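Local coordinates for thioredoxin Reductase (Burkholderia cenocepacia, PDB 4F82), which probably reduces hydrogen peroxide and organic hydroperoxides as a thiol-dependent peroxidase of the Prx5 group of peroxiredoxins, at residues D14-D26 with L34-A46. Residues are numbered along the deposited sequence; the frame is centred on the assembly and turned at random.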
ATOM      1  N   ASP A  14      -3.478 -23.809  17.192  1.00 10.27           N
ATOM      2  CA  ASP A  14      -4.674 -22.950  17.137  1.00 10.26           C
ATOM      3  C   ASP A  14      -5.405 -23.137  15.819  1.00 12.49           C
ATOM      4  O   ASP A  14      -4.773 -23.351  14.792  1.00  9.42           O
ATOM      5  CB  ASP A  14      -4.253 -21.471  17.216  1.00 12.60           C
ATOM      6  CG  ASP A  14      -4.025 -21.003  18.636  1.00 17.74           C
ATOM      7  OD1 ASP A  14      -3.979 -21.848  19.561  1.00 20.42           O
ATOM      8  OD2 ASP A  14      -3.878 -19.780  18.819  1.00 20.15           O
ATOM      9  N   ALA A  15      -6.731 -23.025  15.838  1.00 12.78           N
ATOM     10  CA  ALA A  15      -7.497 -22.856  14.598  1.00 16.13           C
ATOM     11  C   ALA A  15      -7.149 -21.514  13.942  1.00 13.93           C
ATOM     12  O   ALA A  15      -7.058 -20.484  14.617  1.00 14.84           O
ATOM     13  CB  ALA A  15      -8.983 -22.911  14.901  1.00 18.57           C
ATOM     14  N   LEU A  16      -6.955 -21.504  12.628  1.00 13.14           N
ATOM     15  CA  LEU A  16      -6.762 -20.245  11.903  1.00 14.08           C
ATOM     16  C   LEU A  16      -8.045 -19.387  11.990  1.00 13.68           C
ATOM     17  O   LEU A  16      -9.152 -19.889  11.727  1.00 16.14           O
ATOM     18  CB  LEU A  16      -6.424 -20.581  10.441  1.00 13.85           C
ATOM     19  CG  LEU A  16      -5.714 -19.615   9.516  1.00 13.77           C
ATOM     20  CD1 LEU A  16      -4.355 -19.266  10.132  1.00 11.41           C
ATOM     21  CD2 LEU A  16      -5.561 -20.224   8.089  1.00  7.15           C
ATOM     22  N   PRO A  17      -7.927 -18.108  12.402  1.00 13.86           N
ATOM     23  CA  PRO A  17      -9.131 -17.256  12.433  1.00 14.86           C
ATOM     24  C   PRO A  17      -9.635 -16.917  11.035  1.00 15.37           C
ATOM     25  O   PRO A  17      -8.850 -16.936  10.065  1.00 12.40           O
ATOM     26  CB  PRO A  17      -8.657 -15.979  13.139  1.00 14.72           C
ATOM     27  CG  PRO A  17      -7.157 -15.947  12.888  1.00 12.40           C
ATOM     28  CD  PRO A  17      -6.746 -17.415  12.940  1.00  9.28           C
ATOM     29  N   ASP A  18     -10.936 -16.660  10.907  1.00 14.97           N
ATOM     30  CA  ASP A  18     -11.459 -16.253   9.602  1.00 15.92           C
ATOM     31  C   ASP A  18     -11.144 -14.781   9.443  1.00 14.20           C
ATOM     32  O   ASP A  18     -10.965 -14.085  10.449  1.00 10.74           O
ATOM     33  CB  ASP A  18     -12.973 -16.464   9.496  1.00 14.38           C
ATOM     34  CG  ASP A  18     -13.442 -16.681   8.053  1.00 17.34           C
ATOM     35  OD1 ASP A  18     -12.608 -16.724   7.111  1.00 13.47           O
ATOM     36  OD2 ASP A  18     -14.670 -16.844   7.848  1.00 16.72           O
ATOM     37  N   ALA A  19     -11.059 -14.338   8.187  1.00  9.23           N
ATOM     38  CA  ALA A  19     -10.956 -12.918   7.819  1.00  7.88           C
ATOM     39  C   ALA A  19     -11.277 -12.797   6.349  1.00  6.69           C
ATOM     40  O   ALA A  19     -11.316 -13.804   5.631  1.00  8.20           O
ATOM     41  CB  ALA A  19      -9.538 -12.380   8.087  1.00  8.59           C
ATOM     42  N   GLN A  20     -11.528 -11.572   5.877  1.00  6.52           N
ATOM     43  CA  GLN A  20     -11.736 -11.386   4.459  1.00  7.85           C
ATOM     44  C   GLN A  20     -10.464 -10.852   3.805  1.00  9.30           C
ATOM     45  O   GLN A  20      -9.955  -9.790   4.164  1.00 10.70           O
ATOM     46  CB  GLN A  20     -12.974 -10.491   4.166  1.00  7.89           C
ATOM     47  CG  GLN A  20     -13.171 -10.170   2.686  1.00  8.35           C
ATOM     48  CD  GLN A  20     -14.431  -9.339   2.450  1.00 15.31           C
ATOM     49  OE1 GLN A  20     -14.402  -8.105   2.525  1.00 23.75           O
ATOM     50  NE2 GLN A  20     -15.538 -10.013   2.166  1.00 12.47           N
ATOM     51  N   LEU A  21      -9.962 -11.599   2.828  1.00  6.69           N
ATOM     52  CA  LEU A  21      -8.784 -11.188   2.079  1.00  5.70           C
ATOM     53  C   LEU A  21      -9.234 -10.935   0.646  1.00  7.41           C
ATOM     54  O   LEU A  21     -10.320 -11.352   0.256  1.00 13.09           O
ATOM     55  CB  LEU A  21      -7.721 -12.292   2.105  1.00  8.16           C
ATOM     56  CG  LEU A  21      -7.062 -12.651   3.446  1.00 13.55           C
ATOM     57  CD1 LEU A  21      -6.001 -13.764   3.313  1.00 15.10           C
ATOM     58  CD2 LEU A  21      -6.453 -11.421   4.055  1.00 17.19           C
ATOM     59  N   PHE A  22      -8.409 -10.244  -0.123  1.00  7.39           N
ATOM     60  CA  PHE A  22      -8.651 -10.046  -1.549  1.00  7.07           C
ATOM     61  C   PHE A  22      -7.445 -10.507  -2.380  1.00  6.57           C
ATOM     62  O   PHE A  22      -6.268 -10.230  -2.050  1.00  5.73           O
ATOM     63  CB  PHE A  22      -8.922  -8.535  -1.871  1.00 10.77           C
ATOM     64  CG  PHE A  22     -10.230  -7.980  -1.329  1.00  9.94           C
ATOM     65  CD1 PHE A  22     -11.286  -7.673  -2.188  1.00  9.54           C
ATOM     66  CD2 PHE A  22     -10.394  -7.715   0.032  1.00  8.72           C
ATOM     67  CE1 PHE A  22     -12.507  -7.155  -1.683  1.00 12.51           C
ATOM     68  CE2 PHE A  22     -11.631  -7.183   0.541  1.00  5.87           C
ATOM     69  CZ  PHE A  22     -12.662  -6.895  -0.309  1.00  8.74           C
ATOM     70  N   GLU A  23      -7.736 -11.163  -3.499  1.00  8.71           N
ATOM     71  CA  GLU A  23      -6.699 -11.508  -4.488  1.00  8.00           C
ATOM     72  C   GLU A  23      -7.060 -10.916  -5.836  1.00 12.09           C
ATOM     73  O   GLU A  23      -8.207 -11.032  -6.303  1.00  7.25           O
ATOM     74  CB  GLU A  23      -6.529 -13.025  -4.597  1.00  7.22           C
ATOM     75  CG  GLU A  23      -5.514 -13.441  -5.651  1.00  8.30           C
ATOM     76  CD  GLU A  23      -5.412 -14.932  -5.803  1.00 11.15           C
ATOM     77  OE1 GLU A  23      -6.425 -15.643  -5.541  1.00 11.05           O
ATOM     78  OE2 GLU A  23      -4.321 -15.393  -6.219  1.00 10.18           O
ATOM     79  N   PHE A  24      -6.082 -10.259  -6.462  1.00 10.76           N
ATOM     80  CA  PHE A  24      -6.326  -9.612  -7.741  1.00 12.65           C
ATOM     81  C   PHE A  24      -6.253 -10.689  -8.812  1.00 12.23           C
ATOM     82  O   PHE A  24      -5.250 -11.405  -8.888  1.00  8.14           O
ATOM     83  CB  PHE A  24      -5.266  -8.528  -7.975  1.00  7.28           C
ATOM     84  CG  PHE A  24      -5.549  -7.637  -9.166  1.00  7.69           C
ATOM     85  CD1 PHE A  24      -6.184  -6.405  -8.991  1.00  7.49           C
ATOM     86  CD2 PHE A  24      -5.195  -8.035 -10.459  1.00  8.37           C
ATOM     87  CE1 PHE A  24      -6.461  -5.555 -10.086  1.00 10.33           C
ATOM     88  CE2 PHE A  24      -5.464  -7.201 -11.566  1.00 10.02           C
ATOM     89  CZ  PHE A  24      -6.085  -5.943 -11.375  1.00  9.56           C
ATOM     90  N   ILE A  25      -7.310 -10.831  -9.616  1.00  8.51           N
ATOM     91  CA  ILE A  25      -7.378 -11.898 -10.601  1.00 17.88           C
ATOM     92  C   ILE A  25      -7.450 -11.268 -11.993  1.00 18.66           C
ATOM     93  O   ILE A  25      -8.412 -10.565 -12.290  1.00 22.43           O
ATOM     94  CB  ILE A  25      -8.659 -12.743 -10.423  1.00 13.77           C
ATOM     95  CG1 ILE A  25      -8.770 -13.346  -9.013  1.00 14.68           C
ATOM     96  CG2 ILE A  25      -8.716 -13.830 -11.476  1.00 17.44           C
ATOM     97  CD1 ILE A  25      -7.576 -14.187  -8.591  1.00 11.94           C
ATOM     98  N   ASP A  26      -6.462 -11.496 -12.850  1.00 24.62           N
ATOM     99  CA  ASP A  26      -6.450 -10.773 -14.126  1.00 29.00           C
ATOM    100  C   ASP A  26      -6.921 -11.597 -15.337  1.00 34.94           C
ATOM    101  O   ASP A  26      -7.306 -11.037 -16.360  1.00 38.78           O
ATOM    102  CB  ASP A  26      -5.080 -10.109 -14.372  1.00 18.72           C
ATOM    103  CG  ASP A  26      -3.985 -11.121 -14.656  1.00 23.17           C
ATOM    104  OD1 ASP A  26      -4.142 -11.928 -15.587  1.00 28.49           O
ATOM    105  OD2 ASP A  26      -2.961 -11.116 -13.955  1.00 25.32           O
ATOM    106  N   LEU A  34     -12.844  -9.748 -12.852  1.00 12.45           N
ATOM    107  CA  LEU A  34     -11.520  -9.192 -13.125  1.00 14.30           C
ATOM    108  C   LEU A  34     -11.150  -8.180 -12.051  1.00 12.91           C
ATOM    109  O   LEU A  34     -11.972  -7.333 -11.652  1.00 16.32           O
ATOM    110  CB  LEU A  34     -11.434  -8.552 -14.525  1.00 13.20           C
ATOM    111  CG  LEU A  34     -11.585  -9.507 -15.733  1.00 19.92           C
ATOM    112  CD1 LEU A  34     -11.743  -8.726 -17.066  1.00 26.18           C
ATOM    113  CD2 LEU A  34     -10.469 -10.563 -15.825  1.00 17.30           C
ATOM    114  N   GLY A  35      -9.932  -8.292 -11.546  1.00 13.21           N
ATOM    115  CA  GLY A  35      -9.472  -7.403 -10.494  1.00 13.57           C
ATOM    116  C   GLY A  35      -9.616  -8.057  -9.140  1.00 10.90           C
ATOM    117  O   GLY A  35      -9.508  -9.294  -9.025  1.00 14.20           O
ATOM    118  N   PRO A  36      -9.858  -7.241  -8.105  1.00  9.85           N
ATOM    119  CA  PRO A  36      -9.900  -7.753  -6.732  1.00 10.43           C
ATOM    120  C   PRO A  36     -11.100  -8.674  -6.466  1.00 10.60           C
ATOM    121  O   PRO A  36     -12.244  -8.376  -6.844  1.00 10.12           O
ATOM    122  CB  PRO A  36      -9.987  -6.472  -5.893  1.00  9.44           C
ATOM    123  CG  PRO A  36     -10.644  -5.470  -6.813  1.00 15.91           C
ATOM    124  CD  PRO A  36     -10.041  -5.774  -8.149  1.00  9.82           C
ATOM    125  N   ASN A  37     -10.816  -9.826  -5.871  1.00 11.71           N
ATOM    126  CA  ASN A  37     -11.852 -10.772  -5.486  1.00 11.59           C
ATOM    127  C   ASN A  37     -11.768 -11.034  -3.987  1.00  9.45           C
ATOM    128  O   ASN A  37     -10.717 -11.428  -3.487  1.00  9.87           O
ATOM    129  CB  ASN A  37     -11.676 -12.078  -6.247  1.00  9.93           C
ATOM    130  CG  ASN A  37     -12.145 -11.990  -7.678  1.00 13.10           C
ATOM    131  OD1 ASN A  37     -13.144 -12.603  -8.060  1.00 11.16           O
ATOM    132  ND2 ASN A  37     -11.422 -11.239  -8.485  1.00 12.64           N
ATOM    133  N   ALA A  38     -12.871 -10.852  -3.265  1.00  9.86           N
ATOM    134  CA  ALA A  38     -12.880 -11.116  -1.815  1.00  9.72           C
ATOM    135  C   ALA A  38     -12.948 -12.617  -1.578  1.00 12.47           C
ATOM    136  O   ALA A  38     -13.602 -13.320  -2.330  1.00 12.71           O
ATOM    137  CB  ALA A  38     -14.090 -10.467  -1.177  1.00 10.27           C
ATOM    138  N   CYS A  39     -12.294 -13.111  -0.529  1.00 13.38           N
ATOM    139  CA  CYS A  39     -12.456 -14.511  -0.186  1.00 17.77           C
ATOM    140  C   CYS A  39     -12.208 -14.683   1.299  1.00 16.07           C
ATOM    141  O   CYS A  39     -11.502 -13.891   1.909  1.00 16.61           O
ATOM    142  CB  CYS A  39     -11.485 -15.370  -0.978  1.00 19.12           C
ATOM    143  SG  CYS A  39      -9.815 -14.813  -0.664  1.00 19.95           S
ATOM    144  N   SER A  40     -12.821 -15.726   1.851  1.00 12.82           N
ATOM    145  CA  SER A  40     -12.761 -16.042   3.281  0.73 13.05           C
ATOM    146  C   SER A  40     -11.524 -16.889   3.543  1.00 12.27           C
ATOM    147  O   SER A  40     -11.261 -17.836   2.807  1.00 12.67           O
ATOM    148  CB  SER A  40     -14.030 -16.802   3.707  0.73 14.61           C
ATOM    149  OG  SER A  40     -13.806 -17.664   4.820  0.73 14.97           O
ATOM    150  N   VAL A  41     -10.761 -16.555   4.583  1.00 11.54           N
ATOM    151  CA  VAL A  41      -9.576 -17.353   4.923  1.00 11.40           C
ATOM    152  C   VAL A  41      -9.963 -18.816   5.231  1.00 12.25           C
ATOM    153  O   VAL A  41      -9.353 -19.763   4.713  1.00 11.75           O
ATOM    154  CB  VAL A  41      -8.824 -16.739   6.118  1.00 11.89           C
ATOM    155  CG1 VAL A  41      -7.721 -17.686   6.641  1.00 10.26           C
ATOM    156  CG2 VAL A  41      -8.185 -15.411   5.695  1.00  8.14           C
ATOM    157  N   ARG A  42     -10.965 -19.013   6.083  1.00  9.91           N
ATOM    158  CA  ARG A  42     -11.269 -20.361   6.491  1.00 12.89           C
ATOM    159  C   ARG A  42     -11.851 -21.111   5.302  1.00 10.73           C
ATOM    160  O   ARG A  42     -11.473 -22.261   5.059  1.00 13.89           O
ATOM    161  CB  ARG A  42     -12.155 -20.379   7.751  1.00 20.47           C
ATOM    162  CG  ARG A  42     -11.340 -19.946   8.981  1.00 20.97           C
ATOM    163  CD  ARG A  42     -11.958 -20.352  10.317  1.00 20.89           C
ATOM    164  NE  ARG A  42     -12.211 -21.792  10.433  1.00 22.95           N
ATOM    165  CZ  ARG A  42     -11.307 -22.698  10.815  1.00 21.09           C
ATOM    166  NH1 ARG A  42     -10.049 -22.335  11.096  1.00 17.11           N
ATOM    167  NH2 ARG A  42     -11.655 -23.978  10.910  1.00 18.99           N
ATOM    168  N   ASP A  43     -12.697 -20.453   4.513  1.00 10.94           N
ATOM    169  CA  ASP A  43     -13.207 -21.094   3.284  1.00 21.78           C
ATOM    170  C   ASP A  43     -12.134 -21.553   2.274  1.00 16.63           C
ATOM    171  O   ASP A  43     -12.261 -22.617   1.675  1.00 15.47           O
ATOM    172  CB  ASP A  43     -14.257 -20.219   2.574  1.00 24.70           C
ATOM    173  CG  ASP A  43     -15.583 -20.153   3.334  1.00 31.11           C
ATOM    174  OD1 ASP A  43     -15.768 -20.936   4.303  1.00 30.16           O
ATOM    175  OD2 ASP A  43     -16.441 -19.318   2.957  1.00 33.52           O
ATOM    176  N   GLN A  44     -11.093 -20.751   2.101  1.00 10.16           N
ATOM    177  CA  GLN A  44     -10.011 -21.029   1.158  1.00 16.01           C
ATOM    178  C   GLN A  44      -8.963 -22.026   1.673  1.00 14.71           C
ATOM    179  O   GLN A  44      -8.214 -22.565   0.866  1.00 13.91           O
ATOM    180  CB  GLN A  44      -9.258 -19.730   0.786  1.00  9.14           C
ATOM    181  CG  GLN A  44     -10.086 -18.736  -0.005  1.00 13.15           C
ATOM    182  CD  GLN A  44     -10.310 -19.206  -1.422  1.00 21.17           C
ATOM    183  OE1 GLN A  44      -9.383 -19.711  -2.078  1.00 21.71           O
ATOM    184  NE2 GLN A  44     -11.543 -19.068  -1.900  1.00 27.84           N
ATOM    185  N   VAL A  45      -8.858 -22.219   2.989  1.00  9.56           N
ATOM    186  CA  VAL A  45      -7.935 -23.229   3.531  1.00  9.48           C
ATOM    187  C   VAL A  45      -8.657 -24.529   3.810  1.00 16.51           C
ATOM    188  O   VAL A  45      -8.016 -25.571   4.045  1.00 17.50           O
ATOM    189  CB  VAL A  45      -7.172 -22.781   4.798  1.00  9.11           C
ATOM    190  CG1 VAL A  45      -6.474 -21.461   4.555  1.00  8.50           C
ATOM    191  CG2 VAL A  45      -8.107 -22.697   6.020  1.00 14.89           C
ATOM    192  N   ALA A  46      -9.987 -24.507   3.756  1.00 10.75           N
ATOM    193  CA  ALA A  46     -10.713 -25.753   4.016  1.00 11.53           C
ATOM    194  C   ALA A  46     -10.265 -26.885   3.090  1.00 15.20           C
ATOM    195  O   ALA A  46     -10.265 -26.735   1.857  1.00 15.30           O
ATOM    196  CB  ALA A  46     -12.222 -25.555   3.911  1.00 12.21           C
TER
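D18 reaches over to the start of helix 41-45, where R42 N comes to it from above the carboxylate plane, 3.0 Å from D18 OD1 in a bond that is almost straight. This NH at the helix end probably helps stabilise the carboxylate's negative charge. In one of the two conformers modelled for S40, OG also meets D18 OD1 on its syn lone pair at 2.8 Å and accepts from D43 N as the helix N-cap; in that conformer the serine couples the first turn to the aspartate. Farther along, the R42 chain bends at chi3 (56°) and brings NH1 to within 2.7 Å of L16 O, in the carbonyl plane on a lone pair; G149 O is a second acceptor for NH1. V41 divides its methyls between two leucines: CG1 packs on L16 CD2 (3.6 Å) and CG2 on L21 CD1.

Before the helix, strands 20-25 and 35-40 pair as an antiparallel beta hairpin. L21 with C39, E23 with N37 and I25 with G35 are its hydrogen-bonded pairs, each closed by two backbone bonds. On the face that carries Q20, F22 and F24, A38 CB sits over the F22 ring, 4.0 Å from its centroid, and G35 CA lies over the F24 ring at 3.7 Å from the centroid, two CH-pi contacts. On the other face N37 crosses I25 at about a right angle, with ND2 beside I25 CG1 and bonded to T33 O.

The hairpin belongs to the N-terminal part of the thioredoxin-like fold of peroxiredoxins, away from the predicted active-site C63. Q20 and F22 also pack on A132 and G134 of the second subunit. Strand 20-25 pairs with strand 111-114, E23 forms a salt bridge with R111, and helices 94-103 and 119-124 pack against F24 and V41 respectively.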